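Local coordinates for substrate-binding protein (Synechococcus sp., PDB 6WPN) that probably binds a sugar or oligosaccharide in the periplasm as the solute-binding component of a transport system, at residues A[40-45]-A[61-66]; A[51-54]-A[59-62]. One frame throughout, in Å; residues are numbered along the deposited sequence.

Contact 1: A[40-45]-A[61-66]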
ATOM      1  N   LYS A  40      11.563  -0.046 -13.371  1.00 92.42           N
ATOM      2  CA  LYS A  40      10.675   0.730 -14.229  1.00 88.53           C
ATOM      3  C   LYS A  40      10.852   2.236 -14.070  1.00 83.15           C
ATOM      4  O   LYS A  40      10.466   2.986 -14.973  1.00 94.07           O
ATOM      5  CB  LYS A  40       9.218   0.343 -13.965  1.00 86.99           C
ATOM      6  CG  LYS A  40       8.741  -0.834 -14.802  1.00 92.91           C
ATOM      7  CD  LYS A  40       7.453  -1.437 -14.263  1.00 98.07           C
ATOM      8  CE  LYS A  40       7.118  -2.737 -14.985  1.00100.25           C
ATOM      9  NZ  LYS A  40       5.863  -3.363 -14.481  1.00 98.43           N
ATOM     10  N   PHE A  41      11.428   2.702 -12.960  1.00 77.49           N
ATOM     11  CA  PHE A  41      11.555   4.134 -12.711  1.00 74.42           C
ATOM     12  C   PHE A  41      13.006   4.594 -12.647  1.00 72.85           C
ATOM     13  O   PHE A  41      13.297   5.631 -12.041  1.00 64.52           O
ATOM     14  CB  PHE A  41      10.821   4.511 -11.423  1.00 66.53           C
ATOM     15  CG  PHE A  41       9.374   4.131 -11.436  1.00 70.89           C
ATOM     16  CD1 PHE A  41       8.460   4.870 -12.165  1.00 74.30           C
ATOM     17  CD2 PHE A  41       8.927   3.032 -10.725  1.00 70.13           C
ATOM     18  CE1 PHE A  41       7.131   4.514 -12.191  1.00 74.52           C
ATOM     19  CE2 PHE A  41       7.594   2.676 -10.740  1.00 71.51           C
ATOM     20  CZ  PHE A  41       6.695   3.419 -11.470  1.00 76.68           C
ATOM     21  N   ASN A  42      13.918   3.841 -13.257  1.00 74.74           N
ATOM     22  CA  ASN A  42      15.305   4.292 -13.363  1.00 79.45           C
ATOM     23  C   ASN A  42      15.438   5.617 -14.106  1.00 79.71           C
ATOM     24  O   ASN A  42      16.172   6.495 -13.621  1.00 76.80           O
ATOM     25  CB  ASN A  42      16.157   3.193 -14.011  1.00 83.93           C
ATOM     26  CG  ASN A  42      16.612   2.138 -13.014  1.00 76.27           C
ATOM     27  OD1 ASN A  42      16.075   2.029 -11.911  1.00 75.33           O
ATOM     28  ND2 ASN A  42      17.600   1.346 -13.409  1.00 77.39           N
ATOM     29  N   PRO A  43      14.793   5.837 -15.264  1.00 80.12           N
ATOM     30  CA  PRO A  43      14.946   7.148 -15.932  1.00 81.19           C
ATOM     31  C   PRO A  43      14.522   8.331 -15.076  1.00 76.42           C
ATOM     32  O   PRO A  43      15.222   9.353 -15.054  1.00 75.39           O
ATOM     33  CB  PRO A  43      14.066   7.007 -17.184  1.00 83.46           C
ATOM     34  CG  PRO A  43      13.993   5.562 -17.436  1.00 86.42           C
ATOM     35  CD  PRO A  43      13.982   4.916 -16.083  1.00 86.66           C
ATOM     36  N   TYR A  44      13.376   8.240 -14.395  1.00 70.28           N
ATOM     37  CA  TYR A  44      12.968   9.316 -13.496  1.00 67.21           C
ATOM     38  C   TYR A  44      14.049   9.610 -12.463  1.00 63.30           C
ATOM     39  O   TYR A  44      14.457  10.762 -12.287  1.00 64.38           O
ATOM     40  CB  TYR A  44      11.654   8.970 -12.798  1.00 66.30           C
ATOM     41  CG  TYR A  44      11.291   9.985 -11.737  1.00 65.43           C
ATOM     42  CD1 TYR A  44      10.610  11.150 -12.067  1.00 65.83           C
ATOM     43  CD2 TYR A  44      11.648   9.790 -10.407  1.00 64.29           C
ATOM     44  CE1 TYR A  44      10.290  12.089 -11.104  1.00 64.52           C
ATOM     45  CE2 TYR A  44      11.335  10.723  -9.438  1.00 65.86           C
ATOM     46  CZ  TYR A  44      10.654  11.870  -9.789  1.00 71.97           C
ATOM     47  OH  TYR A  44      10.336  12.800  -8.823  1.00 60.82           O
HETATM   48  N   MSE A  45      14.508   8.580 -11.762  1.00 63.99           N
HETATM   49  CA  MSE A  45      15.517   8.753 -10.728  1.00 64.30           C
HETATM   50  C   MSE A  45      16.834   9.252 -11.315  1.00 68.42           C
HETATM   51  O   MSE A  45      17.535  10.044 -10.691  1.00 74.60           O
HETATM   52  CB  MSE A  45      15.740   7.441  -9.971  1.00 69.31           C
HETATM   53  CG  MSE A  45      14.521   6.939  -9.207  1.00 80.20           C
HETATM   54 SE   MSE A  45      13.965   8.117  -7.745  1.00 86.88          SE
HETATM   55  CE  MSE A  45      15.676   8.318  -6.855  1.00 88.39           C
ATOM     56  N   VAL A  61      24.581  12.103  -4.681  1.00 54.51           N
ATOM     57  CA  VAL A  61      23.708  11.039  -4.202  1.00 54.73           C
ATOM     58  C   VAL A  61      24.123   9.720  -4.837  1.00 67.11           C
ATOM     59  O   VAL A  61      24.309   9.638  -6.057  1.00 69.40           O
ATOM     60  CB  VAL A  61      22.233  11.353  -4.500  1.00 59.25           C
ATOM     61  CG1 VAL A  61      21.365  10.131  -4.244  1.00 51.46           C
ATOM     62  CG2 VAL A  61      21.769  12.515  -3.640  1.00 59.13           C
ATOM     63  N   ARG A  62      24.292   8.697  -4.003  1.00 77.55           N
ATOM     64  CA  ARG A  62      24.459   7.317  -4.449  1.00 82.54           C
ATOM     65  C   ARG A  62      23.182   6.565  -4.085  1.00 66.65           C
ATOM     66  O   ARG A  62      22.881   6.374  -2.902  1.00 63.35           O
ATOM     67  CB  ARG A  62      25.695   6.670  -3.823  1.00 97.59           C
ATOM     68  CG  ARG A  62      27.050   7.200  -4.316  1.00110.32           C
ATOM     69  CD  ARG A  62      27.370   6.772  -5.761  1.00118.96           C
ATOM     70  NE  ARG A  62      27.107   7.817  -6.753  1.00123.27           N
ATOM     71  CZ  ARG A  62      27.948   8.812  -7.031  1.00122.81           C
ATOM     72  NH1 ARG A  62      29.107   8.900  -6.392  1.00123.43           N
ATOM     73  NH2 ARG A  62      27.633   9.718  -7.948  1.00120.21           N
ATOM     74  N   TRP A  63      22.435   6.151  -5.104  1.00 51.66           N
ATOM     75  CA  TRP A  63      21.097   5.595  -4.955  1.00 52.32           C
ATOM     76  C   TRP A  63      21.138   4.071  -4.920  1.00 63.15           C
ATOM     77  O   TRP A  63      21.783   3.442  -5.766  1.00 67.68           O
ATOM     78  CB  TRP A  63      20.216   6.068  -6.111  1.00 59.44           C
ATOM     79  CG  TRP A  63      18.892   5.388  -6.231  1.00 56.48           C
ATOM     80  CD1 TRP A  63      18.043   5.048  -5.222  1.00 57.67           C
ATOM     81  CD2 TRP A  63      18.274   4.946  -7.443  1.00 56.70           C
ATOM     82  NE1 TRP A  63      16.928   4.432  -5.732  1.00 58.53           N
ATOM     83  CE2 TRP A  63      17.047   4.355  -7.094  1.00 60.62           C
ATOM     84  CE3 TRP A  63      18.638   5.001  -8.792  1.00 59.35           C
ATOM     85  CZ2 TRP A  63      16.179   3.820  -8.045  1.00 67.28           C
ATOM     86  CZ3 TRP A  63      17.778   4.469  -9.735  1.00 66.21           C
ATOM     87  CH2 TRP A  63      16.562   3.886  -9.358  1.00 69.70           C
ATOM     88  N   THR A  64      20.444   3.483  -3.945  1.00 63.49           N
ATOM     89  CA  THR A  64      20.267   2.037  -3.846  1.00 62.07           C
ATOM     90  C   THR A  64      18.792   1.741  -3.614  1.00 63.14           C
ATOM     91  O   THR A  64      18.170   2.340  -2.729  1.00 59.42           O
ATOM     92  CB  THR A  64      21.110   1.425  -2.718  1.00 60.44           C
ATOM     93  OG1 THR A  64      20.618   1.875  -1.450  1.00 69.65           O
ATOM     94  CG2 THR A  64      22.579   1.816  -2.854  1.00 57.95           C
ATOM     95  N   ASP A  65      18.225   0.849  -4.422  1.00 69.27           N
ATOM     96  CA  ASP A  65      16.823   0.458  -4.311  1.00 70.33           C
ATOM     97  C   ASP A  65      16.729  -0.963  -3.762  1.00 72.12           C
ATOM     98  O   ASP A  65      17.406  -1.869  -4.260  1.00 66.74           O
ATOM     99  CB  ASP A  65      16.134   0.561  -5.674  1.00 63.27           C
ATOM    100  CG  ASP A  65      14.646   0.297  -5.601  1.00 76.26           C
ATOM    101  OD1 ASP A  65      13.948   1.030  -4.867  1.00 81.91           O
ATOM    102  OD2 ASP A  65      14.174  -0.637  -6.288  1.00 66.58           O
ATOM    103  N   LEU A  66      15.893  -1.155  -2.745  1.00 75.90           N
ATOM    104  CA  LEU A  66      15.774  -2.406  -2.010  1.00 85.72           C
ATOM    105  C   LEU A  66      14.317  -2.830  -1.901  1.00 83.55           C
ATOM    106  O   LEU A  66      13.409  -2.004  -2.035  1.00 84.17           O
ATOM    107  CB  LEU A  66      16.383  -2.299  -0.602  1.00 95.69           C
ATOM    108  CG  LEU A  66      17.877  -2.522  -0.369  1.00109.84           C
ATOM    109  CD1 LEU A  66      18.663  -1.421  -1.052  1.00113.20           C
ATOM    110  CD2 LEU A  66      18.198  -2.541   1.116  1.00113.51           C
TER

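Contact 2: A[51-54]-A[59-62]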
ATOM      1  N   SER A  51      19.704  16.137 -11.584  1.00 63.98           N
ATOM      2  CA  SER A  51      19.433  17.540 -11.283  1.00 65.21           C
ATOM      3  C   SER A  51      19.946  17.906  -9.897  1.00 64.38           C
ATOM      4  O   SER A  51      20.554  18.966  -9.715  1.00 70.08           O
ATOM      5  CB  SER A  51      17.939  17.831 -11.399  1.00 65.04           C
ATOM      6  OG  SER A  51      17.470  17.555 -12.707  1.00 77.61           O
ATOM      7  N   TRP A  52      19.714  17.039  -8.909  1.00 59.04           N
ATOM      8  CA  TRP A  52      20.252  17.275  -7.574  1.00 63.16           C
ATOM      9  C   TRP A  52      21.771  17.397  -7.605  1.00 64.74           C
ATOM     10  O   TRP A  52      22.343  18.307  -6.992  1.00 63.54           O
ATOM     11  CB  TRP A  52      19.826  16.154  -6.629  1.00 55.35           C
ATOM     12  CG  TRP A  52      20.559  16.213  -5.333  1.00 59.32           C
ATOM     13  CD1 TRP A  52      21.730  15.580  -5.024  1.00 54.43           C
ATOM     14  CD2 TRP A  52      20.201  16.980  -4.176  1.00 62.99           C
ATOM     15  NE1 TRP A  52      22.113  15.890  -3.743  1.00 58.02           N
ATOM     16  CE2 TRP A  52      21.194  16.748  -3.198  1.00 55.06           C
ATOM     17  CE3 TRP A  52      19.135  17.832  -3.867  1.00 54.89           C
ATOM     18  CZ2 TRP A  52      21.151  17.334  -1.936  1.00 54.96           C
ATOM     19  CZ3 TRP A  52      19.094  18.415  -2.610  1.00 55.07           C
ATOM     20  CH2 TRP A  52      20.096  18.163  -1.661  1.00 54.58           C
ATOM     21  N   ASP A  53      22.441  16.481  -8.314  1.00 64.23           N
ATOM     22  CA  ASP A  53      23.900  16.509  -8.384  1.00 59.95           C
ATOM     23  C   ASP A  53      24.396  17.799  -9.025  1.00 64.55           C
ATOM     24  O   ASP A  53      25.433  18.340  -8.623  1.00 63.82           O
ATOM     25  CB  ASP A  53      24.417  15.293  -9.157  1.00 62.26           C
ATOM     26  CG  ASP A  53      24.221  13.984  -8.406  1.00 59.88           C
ATOM     27  OD1 ASP A  53      24.160  14.006  -7.160  1.00 56.53           O
ATOM     28  OD2 ASP A  53      24.130  12.930  -9.068  1.00 61.50           O
ATOM     29  N   LYS A  54      23.673  18.303 -10.031  1.00 69.01           N
ATOM     30  CA  LYS A  54      24.028  19.587 -10.628  1.00 66.95           C
ATOM     31  C   LYS A  54      23.815  20.739  -9.658  1.00 67.05           C
ATOM     32  O   LYS A  54      24.573  21.714  -9.679  1.00 69.35           O
ATOM     33  CB  LYS A  54      23.209  19.833 -11.894  1.00 69.79           C
ATOM     34  CG  LYS A  54      23.407  18.791 -12.962  1.00 81.47           C
ATOM     35  CD  LYS A  54      24.807  18.896 -13.526  1.00 93.70           C
ATOM     36  CE  LYS A  54      24.904  18.232 -14.879  1.00102.50           C
ATOM     37  NZ  LYS A  54      26.312  18.225 -15.363  1.00108.61           N
ATOM     38  N   ALA A  59      27.240  17.245  -2.228  1.00 62.99           N
ATOM     39  CA  ALA A  59      26.539  16.129  -1.604  1.00 61.19           C
ATOM     40  C   ALA A  59      25.931  15.276  -2.718  1.00 68.15           C
ATOM     41  O   ALA A  59      24.713  15.197  -2.892  1.00 63.00           O
ATOM     42  CB  ALA A  59      25.469  16.609  -0.619  1.00 69.50           C
ATOM     43  N   LEU A  60      26.803  14.621  -3.482  1.00 73.16           N
ATOM     44  CA  LEU A  60      26.360  13.740  -4.553  1.00 62.31           C
ATOM     45  C   LEU A  60      25.615  12.546  -3.974  1.00 60.87           C
ATOM     46  O   LEU A  60      25.953  12.044  -2.902  1.00 67.57           O
ATOM     47  CB  LEU A  60      27.557  13.271  -5.378  1.00 58.06           C
ATOM     48  CG  LEU A  60      28.390  14.398  -5.994  1.00 60.70           C
ATOM     49  CD1 LEU A  60      29.657  13.851  -6.632  1.00 68.61           C
ATOM     50  CD2 LEU A  60      27.566  15.183  -7.007  1.00 65.32           C
ATOM     51  N   VAL A  61      24.581  12.103  -4.681  1.00 54.51           N
ATOM     52  CA  VAL A  61      23.708  11.039  -4.202  1.00 54.73           C
ATOM     53  C   VAL A  61      24.123   9.720  -4.837  1.00 67.11           C
ATOM     54  O   VAL A  61      24.309   9.638  -6.057  1.00 69.40           O
ATOM     55  CB  VAL A  61      22.233  11.353  -4.500  1.00 59.25           C
ATOM     56  CG1 VAL A  61      21.365  10.131  -4.244  1.00 51.46           C
ATOM     57  CG2 VAL A  61      21.769  12.515  -3.640  1.00 59.13           C
ATOM     58  N   ARG A  62      24.292   8.697  -4.003  1.00 77.55           N
ATOM     59  CA  ARG A  62      24.459   7.317  -4.449  1.00 82.54           C
ATOM     60  C   ARG A  62      23.182   6.565  -4.085  1.00 66.65           C
ATOM     61  O   ARG A  62      22.881   6.374  -2.902  1.00 63.35           O
ATOM     62  CB  ARG A  62      25.695   6.670  -3.823  1.00 97.59           C
ATOM     63  CG  ARG A  62      27.050   7.200  -4.316  1.00110.32           C
ATOM     64  CD  ARG A  62      27.370   6.772  -5.761  1.00118.96           C
ATOM     65  NE  ARG A  62      27.107   7.817  -6.753  1.00123.27           N
ATOM     66  CZ  ARG A  62      27.948   8.812  -7.031  1.00122.81           C
ATOM     67  NH1 ARG A  62      29.107   8.900  -6.392  1.00123.43           N
ATOM     68  NH2 ARG A  62      27.633   9.718  -7.948  1.00120.21           N
TER

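Contact 1: A[40-45]-A[61-66]
W63 and M45 carry most of this contact, with N42 adding a smaller share at the rim of the indole. The indole of W63 leaves strand 61-66 with CG anti to the backbone N; this chi1 of 169° directs it toward the first turn of helix 42-55, where the six-membered ring makes the contacts with 40-45. M45, a selenomethionine, lies over one face of that ring. M45 CB sits 3.8 Å from the centroid of the W63 six-membered ring and 19° off the ring normal, which fits a CH-pi contact; the atom is shifted toward the rim, 3.6 Å from W63 CZ3. CG of M45 continues across the same ring, 3.7 Å from W63 CH2. The M45 chain then bends at chi2 and chi3, leaving M45 SE above the face but 5.1 Å from the centroid of the W63 six-membered ring, a distant Met-aromatic contact in which the methylene carbons do the closer packing.

N42 comes from another direction. N42 OD1 approaches the edge of the indole near the ring plane, 3.2 Å from W63 CH2, and the amide plane stands 76° from the ring plane. The outer corner of the ring is therefore met at its edge by a polar oxygen and over a face by an aliphatic chain. At the other end of the indole, NE1 is hydrogen-bonded to T34 OG1, which would limit rotation of the ring; L32 of strand 30-35 touches both M45 and W63, and L49 further along the helix also touches W63.

Strand 61-66 pairs in parallel with strand 30-35, and helix 42-55 connects them. The contact thus packs the start of the connecting helix onto the second strand of a beta-alpha-beta unit, within the parallel part of a solute-binding-protein sheet.

Contact 2: A[51-54]-A[59-62]
The last turns of helix 42-55 come close to the chain entering strand 61-66, with the CA atoms of D53 and L60 5.3 Å apart. This is the return from helix to second strand in a beta-alpha-beta unit, and two side-chain-to-backbone hydrogen bonds fasten it. W52 NE1 donates to A59 O over 2.8 Å; the N-H...O angle is 161° and the acceptor lies at the indole edge, near the ring plane. CG of W52 is anti to its own backbone N (chi1 169°), a setting that directs the indole toward the returning chain. V61 CG2 touches the pyrrole part of the indole, 3.4 Å from W52 CD1, while H56 stacks with the indole and L317 of helix 311-321 touches both W52 and V61. A phenylalanine in place of W52 has no N-H to offer A59 O, and the returning chain would probably be less firmly fixed to the helix. D53 makes the second bond, and D53 CB also rests 3.8 Å from L60 CD2, the two side chains crossing at about a right angle. D53 OD1 accepts from V61 N at 3.2 Å, through the syn lone pair on the side of OD2.

How the contacts relate
From the N terminus, strand 30-35 comes first, then helix 42-55, and the chain returns through 59-60 into strand 61-66. Contact 2 closes the short connection, with only four residues between its segments. Contact 1 closes a wider one, with fifteen residues between 40-45 and 61-66, and encloses the whole of 51-54 and 59-60; the two overlap at V61 and R62 and do not cross. Contact 1 uses the first turn of helix 42-55 and contact 2 its last turns, their centres 12 Å apart, and both meet strand 61-66 or the chain entering it. Together they tie helix 42-55 along the strand that pairs in parallel with 30-35.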